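Local atomic coordinates of LPXTG-motif cell wall anchor domain protein (PDB entry 5U5O), a protein that probably acts in cell adhesion as part of a giant, wall-anchored surface adhesin, of which this piece comprises two consecutive Ig-like domains containing intramolecular cross-links. Residues A[17-22]-A[112-117]; A[195-200]-A[204-209]; A[247-252]-A[257-262]. All coordinates share one frame; numbering follows the deposited sequence. Where two conformers were deposited one is given.

Interaction 1: residues A[17-22]-A[112-117]; sequences FDVTDG and QVVKDD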
loop_
_atom_site.group_PDB
_atom_site.type_symbol
_atom_site.label_atom_id
_atom_site.label_comp_id
_atom_site.label_asym_id
_atom_site.label_seq_id
_atom_site.Cartn_x
_atom_site.Cartn_y
_atom_site.Cartn_z
ATOM N N PHE A 17 2.374 7.220 -3.203
ATOM C CA PHE A 17 3.665 7.126 -2.541
ATOM C C PHE A 17 3.874 5.711 -2.045
ATOM O O PHE A 17 2.928 4.924 -1.949
ATOM C CB PHE A 17 3.788 8.128 -1.394
ATOM C CG PHE A 17 2.822 7.900 -0.261
ATOM C CD1 PHE A 17 1.574 8.473 -0.255
ATOM C CD2 PHE A 17 3.178 7.125 0.818
ATOM C CE1 PHE A 17 0.713 8.260 0.812
ATOM C CE2 PHE A 17 2.329 6.902 1.877
ATOM C CZ PHE A 17 1.089 7.477 1.881
ATOM N N ASP A 18 5.137 5.420 -1.745
ATOM C CA ASP A 18 5.569 4.093 -1.315
ATOM C C ASP A 18 5.441 3.980 0.208
ATOM O O ASP A 18 6.330 4.424 0.953
ATOM C CB ASP A 18 7.016 3.838 -1.765
ATOM C CG ASP A 18 7.582 2.507 -1.263
ATOM O OD1 ASP A 18 6.867 1.757 -0.563
ATOM O OD2 ASP A 18 8.758 2.227 -1.565
ATOM N N VAL A 19 4.388 3.308 0.654
ATOM C CA VAL A 19 4.046 3.212 2.073
ATOM C C VAL A 19 4.890 2.176 2.816
ATOM O O VAL A 19 4.887 2.142 4.046
ATOM C CB VAL A 19 2.529 2.928 2.272
ATOM C CG1 VAL A 19 2.157 1.472 1.973
ATOM C CG2 VAL A 19 2.073 3.327 3.669
ATOM N N THR A 20 5.600 1.330 2.074
ATOM C CA THR A 20 6.530 0.381 2.678
ATOM C C THR A 20 7.990 0.861 2.631
ATOM O O THR A 20 8.898 0.061 2.812
ATOM C CB THR A 20 6.419 -1.009 2.023
ATOM O OG1 THR A 20 6.586 -0.901 0.608
ATOM C CG2 THR A 20 5.103 -1.666 2.361
ATOM N N ASP A 21 8.203 2.161 2.405
ATOM C CA ASP A 21 9.536 2.755 2.447
ATOM C C ASP A 21 9.987 2.853 3.898
ATOM O O ASP A 21 9.542 3.716 4.649
ATOM C CB ASP A 21 9.531 4.141 1.789
ATOM C CG ASP A 21 10.928 4.738 1.623
ATOM O OD1 ASP A 21 11.896 4.210 2.168
ATOM O OD2 ASP A 21 11.048 5.757 0.914
ATOM N N GLY A 22 10.922 1.982 4.275
ATOM C CA GLY A 22 11.479 1.973 5.623
ATOM C C GLY A 22 12.261 3.218 6.015
ATOM O O GLY A 22 12.423 3.489 7.209
ATOM N N GLN A 112 2.219 -3.747 10.583
ATOM C CA GLN A 112 1.829 -5.066 10.101
ATOM C C GLN A 112 2.075 -5.120 8.603
ATOM O O GLN A 112 2.279 -4.083 7.950
ATOM C CB GLN A 112 0.348 -5.323 10.400
ATOM C CG GLN A 112 0.042 -5.539 11.877
ATOM C CD GLN A 112 -1.446 -5.519 12.207
ATOM O OE1 GLN A 112 -2.268 -5.017 11.436
ATOM N NE2 GLN A 112 -1.797 -6.058 13.371
ATOM N N VAL A 113 2.030 -6.334 8.063
ATOM C CA VAL A 113 2.218 -6.555 6.624
ATOM C C VAL A 113 1.118 -5.779 5.863
ATOM O O VAL A 113 -0.031 -5.790 6.270
ATOM C CB VAL A 113 2.189 -8.065 6.295
ATOM C CG1 VAL A 113 2.232 -8.322 4.798
ATOM C CG2 VAL A 113 3.351 -8.769 6.976
ATOM N N VAL A 114 1.513 -5.087 4.802
ATOM C CA VAL A 114 0.588 -4.353 3.923
ATOM C C VAL A 114 0.338 -5.174 2.651
ATOM O O VAL A 114 1.249 -5.344 1.835
ATOM C CB VAL A 114 1.151 -2.969 3.551
ATOM C CG1 VAL A 114 0.127 -2.173 2.751
ATOM C CG2 VAL A 114 1.536 -2.188 4.800
ATOM N N LYS A 115 -0.888 -5.682 2.503
ATOM C CA LYS A 115 -1.268 -6.575 1.394
ATOM C C LYS A 115 -1.642 -5.838 0.108
ATOM O O LYS A 115 -1.492 -6.361 -0.985
ATOM C CB LYS A 115 -2.493 -7.420 1.794
ATOM C CG LYS A 115 -2.339 -8.278 3.040
ATOM C CD LYS A 115 -3.632 -9.026 3.356
ATOM C CE LYS A 115 -4.649 -8.170 4.094
ATOM N NZ LYS A 115 -4.297 -7.969 5.530
ATOM N N ASP A 116 -2.178 -4.634 0.250
ATOM C CA ASP A 116 -2.841 -3.934 -0.858
ATOM C C ASP A 116 -2.621 -2.439 -0.741
ATOM O O ASP A 116 -2.308 -1.936 0.329
ATOM C CB ASP A 116 -4.360 -4.192 -0.833
ATOM C CG ASP A 116 -4.731 -5.629 -1.133
ATOM O OD1 ASP A 116 -4.503 -6.080 -2.280
ATOM O OD2 ASP A 116 -5.289 -6.295 -0.229
ATOM N N ASP A 117 -2.802 -1.738 -1.855
ATOM C CA ASP A 117 -2.904 -0.279 -1.855
ATOM C C ASP A 117 -3.883 0.180 -0.777
ATOM O O ASP A 117 -4.947 -0.431 -0.593
ATOM C CB ASP A 117 -3.411 0.223 -3.213
ATOM C CG ASP A 117 -2.372 0.124 -4.328
ATOM O OD1 ASP A 117 -1.179 -0.102 -4.049
ATOM O OD2 ASP A 117 -2.775 0.282 -5.502
#
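Val19 and Thr20 meet Val114 through aliphatic carbons alone. The apolar contacts are two: CG1 of Val19 approaches CG1 of Val114 at 4.2 Å, and CG2 of Thr20 lies 4.3 Å from CB of the same valine. All three side chains leave their backbones toward the opposing segment, yet the main chains stay well apart, with 7.7 Å between CA of Thr20 and CA of Val114, and no hydrogen bond spans the gap.

The polar interactions are local to 17-22. Asp18 OD1 accepts the Thr20 hydroxyl, OG1, at 2.9 Å on its syn lone pair, and the Thr20 backbone N at 3.0 Å from the anti side, 32° out of the carboxylate plane. The second of these makes an Asx turn, set within a type I beta turn from Asp18 to Asp21. With chi1 of 54°, Thr20 turns OG1 back to the aspartate and leaves CG2 to face Val114.

Beyond the segments, Thr20 OG1 also bonds to Gln167 N. Thr20 touches Leu224 and Val113 touches Gln202, both of the following DUF5979 part, which places the contact near the domain junction. Two loops of the T-Q ester bond domain thus meet by apolar contact, with no direct hydrogen bond between them, while bonds within the turn fix the threonine.

Interaction 2: residues A[195-200]-A[204-209]; sequences KFTVKC and GSVDEF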
loop_
_atom_site.group_PDB
_atom_site.type_symbol
_atom_site.label_atom_id
_atom_site.label_comp_id
_atom_site.label_asym_id
_atom_site.label_seq_id
_atom_site.Cartn_x
_atom_site.Cartn_y
_atom_site.Cartn_z
ATOM N N LYS A 195 6.677 -32.123 -7.586
ATOM C CA LYS A 195 5.494 -31.297 -7.358
ATOM C C LYS A 195 5.637 -30.467 -6.104
ATOM O O LYS A 195 5.972 -30.998 -5.040
ATOM C CB LYS A 195 4.259 -32.163 -7.232
ATOM C CG LYS A 195 2.989 -31.368 -7.020
ATOM C CD LYS A 195 1.813 -32.287 -6.771
ATOM C CE LYS A 195 0.586 -31.529 -6.286
ATOM N NZ LYS A 195 -0.593 -32.434 -6.202
ATOM N N PHE A 196 5.334 -29.173 -6.228
ATOM C CA PHE A 196 5.423 -28.236 -5.138
ATOM C C PHE A 196 4.138 -27.436 -4.995
ATOM O O PHE A 196 3.412 -27.182 -5.973
ATOM C CB PHE A 196 6.560 -27.249 -5.347
ATOM C CG PHE A 196 7.908 -27.869 -5.145
ATOM C CD1 PHE A 196 8.489 -27.898 -3.889
ATOM C CD2 PHE A 196 8.581 -28.441 -6.208
ATOM C CE1 PHE A 196 9.736 -28.483 -3.697
ATOM C CE2 PHE A 196 9.823 -29.045 -6.022
ATOM C CZ PHE A 196 10.398 -29.037 -4.763
ATOM N N THR A 197 3.886 -27.026 -3.761
ATOM C CA THR A 197 2.840 -26.065 -3.429
ATOM C C THR A 197 3.446 -24.976 -2.587
ATOM O O THR A 197 4.094 -25.264 -1.564
ATOM C CB THR A 197 1.687 -26.749 -2.679
ATOM O OG1 THR A 197 1.241 -27.860 -3.451
ATOM C CG2 THR A 197 0.531 -25.814 -2.460
ATOM N N VAL A 198 3.347 -23.734 -3.039
ATOM C CA VAL A 198 3.878 -22.573 -2.334
ATOM C C VAL A 198 2.672 -21.760 -1.859
ATOM O O VAL A 198 1.731 -21.443 -2.666
ATOM C CB VAL A 198 4.743 -21.731 -3.268
ATOM C CG1 VAL A 198 5.147 -20.409 -2.623
ATOM C CG2 VAL A 198 5.984 -22.524 -3.654
ATOM N N LYS A 199 2.619 -21.428 -0.585
ATOM C CA LYS A 199 1.504 -20.681 -0.011
ATOM C C LYS A 199 2.063 -19.503 0.726
ATOM O O LYS A 199 3.076 -19.631 1.445
ATOM C CB LYS A 199 0.766 -21.567 0.964
ATOM C CG LYS A 199 0.132 -22.781 0.335
ATOM C CD LYS A 199 -0.675 -23.555 1.368
ATOM C CE LYS A 199 -1.399 -24.723 0.737
ATOM N NZ LYS A 199 -2.181 -25.515 1.723
ATOM N N CYS A 200 1.415 -18.344 0.589
ATOM C CA CYS A 200 1.848 -17.176 1.309
ATOM C C CYS A 200 0.658 -16.687 2.114
ATOM O O CYS A 200 -0.439 -16.436 1.558
ATOM C CB CYS A 200 2.351 -16.127 0.370
ATOM S SG CYS A 200 3.752 -16.621 -0.698
ATOM N N GLY A 204 -2.510 -14.612 0.818
ATOM C CA GLY A 204 -3.632 -15.499 0.663
ATOM C C GLY A 204 -3.552 -16.354 -0.573
ATOM O O GLY A 204 -4.582 -16.700 -1.137
ATOM N N SER A 205 -2.331 -16.732 -0.970
ATOM C CA SER A 205 -2.116 -17.395 -2.245
ATOM C C SER A 205 -1.773 -18.860 -2.063
ATOM O O SER A 205 -1.168 -19.241 -1.034
ATOM C CB SER A 205 -1.008 -16.706 -3.023
ATOM O OG SER A 205 0.186 -16.659 -2.260
ATOM N N VAL A 206 -2.120 -19.644 -3.076
ATOM C CA VAL A 206 -1.736 -21.046 -3.224
ATOM C C VAL A 206 -1.308 -21.230 -4.667
ATOM O O VAL A 206 -2.130 -21.059 -5.590
ATOM C CB VAL A 206 -2.891 -22.017 -2.887
ATOM C CG1 VAL A 206 -2.422 -23.466 -2.991
ATOM C CG2 VAL A 206 -3.411 -21.746 -1.481
ATOM N N ASP A 207 -0.039 -21.605 -4.873
ATOM C CA ASP A 207 0.483 -21.857 -6.200
ATOM C C ASP A 207 1.004 -23.281 -6.252
ATOM O O ASP A 207 1.932 -23.623 -5.509
ATOM C CB ASP A 207 1.600 -20.860 -6.512
ATOM C CG ASP A 207 1.059 -19.452 -6.736
ATOM O OD1 ASP A 207 0.461 -19.201 -7.788
ATOM O OD2 ASP A 207 1.233 -18.597 -5.858
ATOM N N GLU A 208 0.466 -24.089 -7.149
ATOM C CA GLU A 208 0.827 -25.503 -7.336
ATOM C C GLU A 208 1.517 -25.602 -8.670
ATOM O O GLU A 208 0.970 -25.082 -9.675
ATOM C CB GLU A 208 -0.458 -26.302 -7.517
ATOM C CG GLU A 208 -1.194 -26.766 -6.296
ATOM C CD GLU A 208 -2.193 -27.830 -6.710
ATOM O OE1 GLU A 208 -3.103 -27.520 -7.516
ATOM O OE2 GLU A 208 -2.031 -28.989 -6.290
ATOM N N PHE A 209 2.646 -26.320 -8.731
ATOM C CA PHE A 209 3.370 -26.430 -9.976
ATOM C C PHE A 209 4.385 -27.561 -9.834
ATOM O O PHE A 209 4.624 -28.056 -8.727
ATOM C CB PHE A 209 4.094 -25.126 -10.314
ATOM C CG PHE A 209 4.982 -24.642 -9.207
ATOM C CD1 PHE A 209 4.487 -23.836 -8.187
ATOM C CD2 PHE A 209 6.328 -25.050 -9.134
ATOM C CE1 PHE A 209 5.308 -23.431 -7.130
ATOM C CE2 PHE A 209 7.137 -24.637 -8.081
ATOM C CZ PHE A 209 6.638 -23.835 -7.076
HETATM O O HOH W 1 -1.075 -28.934 -3.770
HETATM O O HOH W 2 1.710 -18.661 -3.206
#
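The ring of Phe209 turns one face to CB of Phe196, which sits 4.2 Å from the ring centroid and 28° off the normal, a CH-pi contact. Val198 comes from another direction: its CG2 meets the edge of the same ring, 3.7 Å from CE1. The first torsion of Phe209 (chi1 54°) sets CG between backbone N and carbonyl carbon and brings the ring back across the neighbouring strand. The Phe196 ring leads away from it, toward Leu173 and Lys175 of strand 150-178.

These residues share one face of an antiparallel beta hairpin of the DUF5979 domain, where Phe196, Val198 and Cys200 form hydrogen-bonded pairs with Phe209, Asp207 and Ser205. The bond from Phe196 N to Phe209 O is nearly straight (173°). At the turn end, Gly204 and Ser205 both face Cys200 in a G1 beta bulge, whose first residue, Gly204, has the positive phi that glycine readily adopts. Cys200, disulfide-bonded to Cys228 of strand 226-232, places CB 3.4 Å from Ser205 OG. A water gives hydrogen bonds to Val198 O and Asp207 OD2 and accepts one from Ser205 OG.

On the other face, Thr197 CG2 touches Val206 CG1 at 3.8 Å. Lys195 and Glu208 extend side by side, ending in a long salt bridge (NZ to OE2, 3.7 Å), and a second water joins Glu208 OE2 to Thr197 OG1.

Interaction 3: residues A[247-252]-A[257-262]; sequences VKFTAV and VDSQVN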
loop_
_atom_site.group_PDB
_atom_site.type_symbol
_atom_site.label_atom_id
_atom_site.label_comp_id
_atom_site.label_asym_id
_atom_site.label_seq_id
_atom_site.Cartn_x
_atom_site.Cartn_y
_atom_site.Cartn_z
ATOM N N VAL A 247 14.838 -33.973 1.664
ATOM C CA VAL A 247 14.792 -32.706 0.979
ATOM C C VAL A 247 15.571 -31.692 1.804
ATOM O O VAL A 247 15.248 -31.442 2.969
ATOM C CB VAL A 247 13.353 -32.257 0.695
ATOM C CG1 VAL A 247 13.360 -30.972 -0.117
ATOM C CG2 VAL A 247 12.598 -33.344 -0.069
ATOM N N LYS A 248 16.571 -31.091 1.178
ATOM C CA LYS A 248 17.395 -30.115 1.832
ATOM C C LYS A 248 17.153 -28.741 1.225
ATOM O O LYS A 248 17.439 -28.509 0.059
ATOM C CB LYS A 248 18.875 -30.530 1.723
ATOM C CG LYS A 248 19.154 -31.970 2.180
ATOM C CD LYS A 248 20.633 -32.350 2.078
ATOM C CE LYS A 248 20.899 -33.773 2.558
ATOM N NZ LYS A 248 22.329 -34.154 2.452
ATOM N N PHE A 249 16.618 -27.837 2.039
ATOM C CA PHE A 249 16.333 -26.480 1.596
ATOM C C PHE A 249 17.470 -25.543 1.952
ATOM O O PHE A 249 17.963 -25.572 3.080
ATOM C CB PHE A 249 15.041 -25.947 2.200
ATOM C CG PHE A 249 13.808 -26.668 1.753
ATOM C CD1 PHE A 249 13.129 -26.270 0.610
ATOM C CD2 PHE A 249 13.293 -27.714 2.499
ATOM C CE1 PHE A 249 11.932 -26.886 0.213
ATOM C CE2 PHE A 249 12.110 -28.339 2.111
ATOM C CZ PHE A 249 11.425 -27.919 0.967
ATOM N N THR A 250 17.875 -24.698 1.015
ATOM C CA THR A 250 18.854 -23.642 1.263
ATOM C C THR A 250 18.345 -22.366 0.619
ATOM O O THR A 250 17.431 -22.430 -0.219
ATOM C CB THR A 250 20.229 -23.983 0.673
ATOM O OG1 THR A 250 20.088 -24.297 -0.716
ATOM C CG2 THR A 250 20.834 -25.187 1.374
ATOM N N ALA A 251 18.858 -21.219 1.031
ATOM C CA ALA A 251 18.550 -19.947 0.372
ATOM C C ALA A 251 19.815 -19.120 0.278
ATOM O O ALA A 251 20.741 -19.306 1.063
ATOM C CB ALA A 251 17.480 -19.176 1.135
ATOM N N VAL A 252 19.859 -18.216 -0.695
ATOM C CA VAL A 252 20.982 -17.305 -0.860
ATOM C C VAL A 252 20.761 -16.015 -0.076
ATOM O O VAL A 252 19.703 -15.807 0.541
ATOM C CB VAL A 252 21.303 -17.013 -2.345
ATOM C CG1 VAL A 252 21.584 -18.304 -3.101
ATOM C CG2 VAL A 252 20.194 -16.237 -3.026
ATOM N N VAL A 257 15.948 -20.551 6.166
ATOM C CA VAL A 257 14.813 -21.387 5.757
ATOM C C VAL A 257 14.686 -22.462 6.806
ATOM O O VAL A 257 15.664 -23.142 7.114
ATOM C CB VAL A 257 15.033 -22.030 4.389
ATOM C CG1 VAL A 257 13.832 -22.866 3.968
ATOM C CG2 VAL A 257 15.337 -20.964 3.364
ATOM N N ASP A 258 13.495 -22.607 7.367
ATOM C CA ASP A 258 13.239 -23.594 8.392
ATOM C C ASP A 258 12.502 -24.758 7.803
ATOM O O ASP A 258 11.597 -24.568 7.017
ATOM C CB ASP A 258 12.430 -23.008 9.547
ATOM C CG ASP A 258 12.501 -23.874 10.790
ATOM O OD1 ASP A 258 13.610 -24.317 11.149
ATOM O OD2 ASP A 258 11.479 -24.108 11.433
ATOM N N SER A 259 12.887 -25.966 8.199
ATOM C CA SER A 259 12.198 -27.176 7.782
ATOM C C SER A 259 12.017 -28.104 8.973
ATOM O O SER A 259 12.974 -28.680 9.457
ATOM C CB SER A 259 13.001 -27.909 6.703
ATOM O OG SER A 259 12.339 -29.095 6.309
ATOM N N GLN A 260 10.782 -28.206 9.449
ATOM C CA GLN A 260 10.441 -29.052 10.597
ATOM C C GLN A 260 9.945 -30.435 10.224
ATOM O O GLN A 260 9.834 -31.292 11.083
ATOM C CB GLN A 260 9.380 -28.350 11.459
ATOM C CG GLN A 260 9.913 -27.113 12.153
ATOM C CD GLN A 260 11.032 -27.439 13.135
ATOM O OE1 GLN A 260 10.908 -28.367 13.935
ATOM N NE2 GLN A 260 12.129 -26.695 13.070
ATOM N N VAL A 261 9.582 -30.638 8.956
ATOM C CA VAL A 261 9.177 -31.944 8.436
ATOM C C VAL A 261 9.800 -32.081 7.059
ATOM O O VAL A 261 9.935 -31.094 6.344
ATOM C CB VAL A 261 7.638 -32.064 8.348
ATOM C CG1 VAL A 261 7.209 -33.334 7.610
ATOM C CG2 VAL A 261 7.032 -32.038 9.751
ATOM N N ASN A 262 10.218 -33.292 6.711
ATOM C CA ASN A 262 10.871 -33.508 5.438
ATOM C C ASN A 262 9.964 -33.084 4.288
ATOM O O ASN A 262 8.818 -33.526 4.191
ATOM C CB ASN A 262 11.266 -34.968 5.298
ATOM C CG ASN A 262 12.097 -35.221 4.068
ATOM O OD1 ASN A 262 13.100 -34.560 3.844
ATOM N ND2 ASN A 262 11.706 -36.191 3.276
HETATM O O HOH W 3 12.870 -30.905 4.262
#
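Asn262 reaches back to strand 244-251 and takes the backbone N-H of Val247 on OD1, at 2.8 Å and 166°. The donor lies in the carbonyl plane of the amide, on a lone pair, and this is the one direct hydrogen bond between the segments. The Asn262 side chain crosses that of Val247 at about a right angle, with OD1 3.9 Å from Val247 CB.

Further along, the contact is apolar. Val257 divides its two methyls: CG1 packs on Phe249 CB at 3.8 Å and CG2 on Ala251 CB at 3.6 Å. Between these two zones a water donates to both Val247 O and Ser259 OG, and that hydroxyl lies 4.2 Å from Phe249 CD2.

In the next shell, with chi1 at -173°, the Asn262 side chain extends away from its own backbone N and carries the amide across to Val247, while ND2 bonds to Asp245 O; the amide therefore grips the strand's backbone at two places and its rotation is set. Ser259 OG is bonded in addition to Glu264 O.

Within the DUF5979 domain the contact joins strand 244-251 to the weakly bonded edge strand 258-261 of a different sheet. The chain turns a corner at Gln260, and Val257 rests on Ala265 and Val267 of strand 264-269. Phe249 also touches Ala286 of strand 281-291, Ala265 and Ile230 of strand 226-232, while Val234 of helix 234-241 backs both Val247 and Asn262.

In the fold
From the N terminus, interaction 1 comes first, closing a long loop of 89 residues within the T-Q ester bond domain and bringing the turn after strand 16-18 against the segment leading into strand 118-127. The other two follow in series in the DUF5979 domain, each closing a short loop: three residues in the hairpin of interaction 2, four between the segments of interaction 3. None nests in or crosses another. Strands 193-200 and 205-212 of interaction 2 and strand 258-261 of interaction 3 belong to one five-stranded sheet, which interaction 3 joins to strand 244-251 of another. Centres of interactions 2 and 3 are about 16 Å apart; that of interaction 1 lies about 23 Å from that of interaction 2.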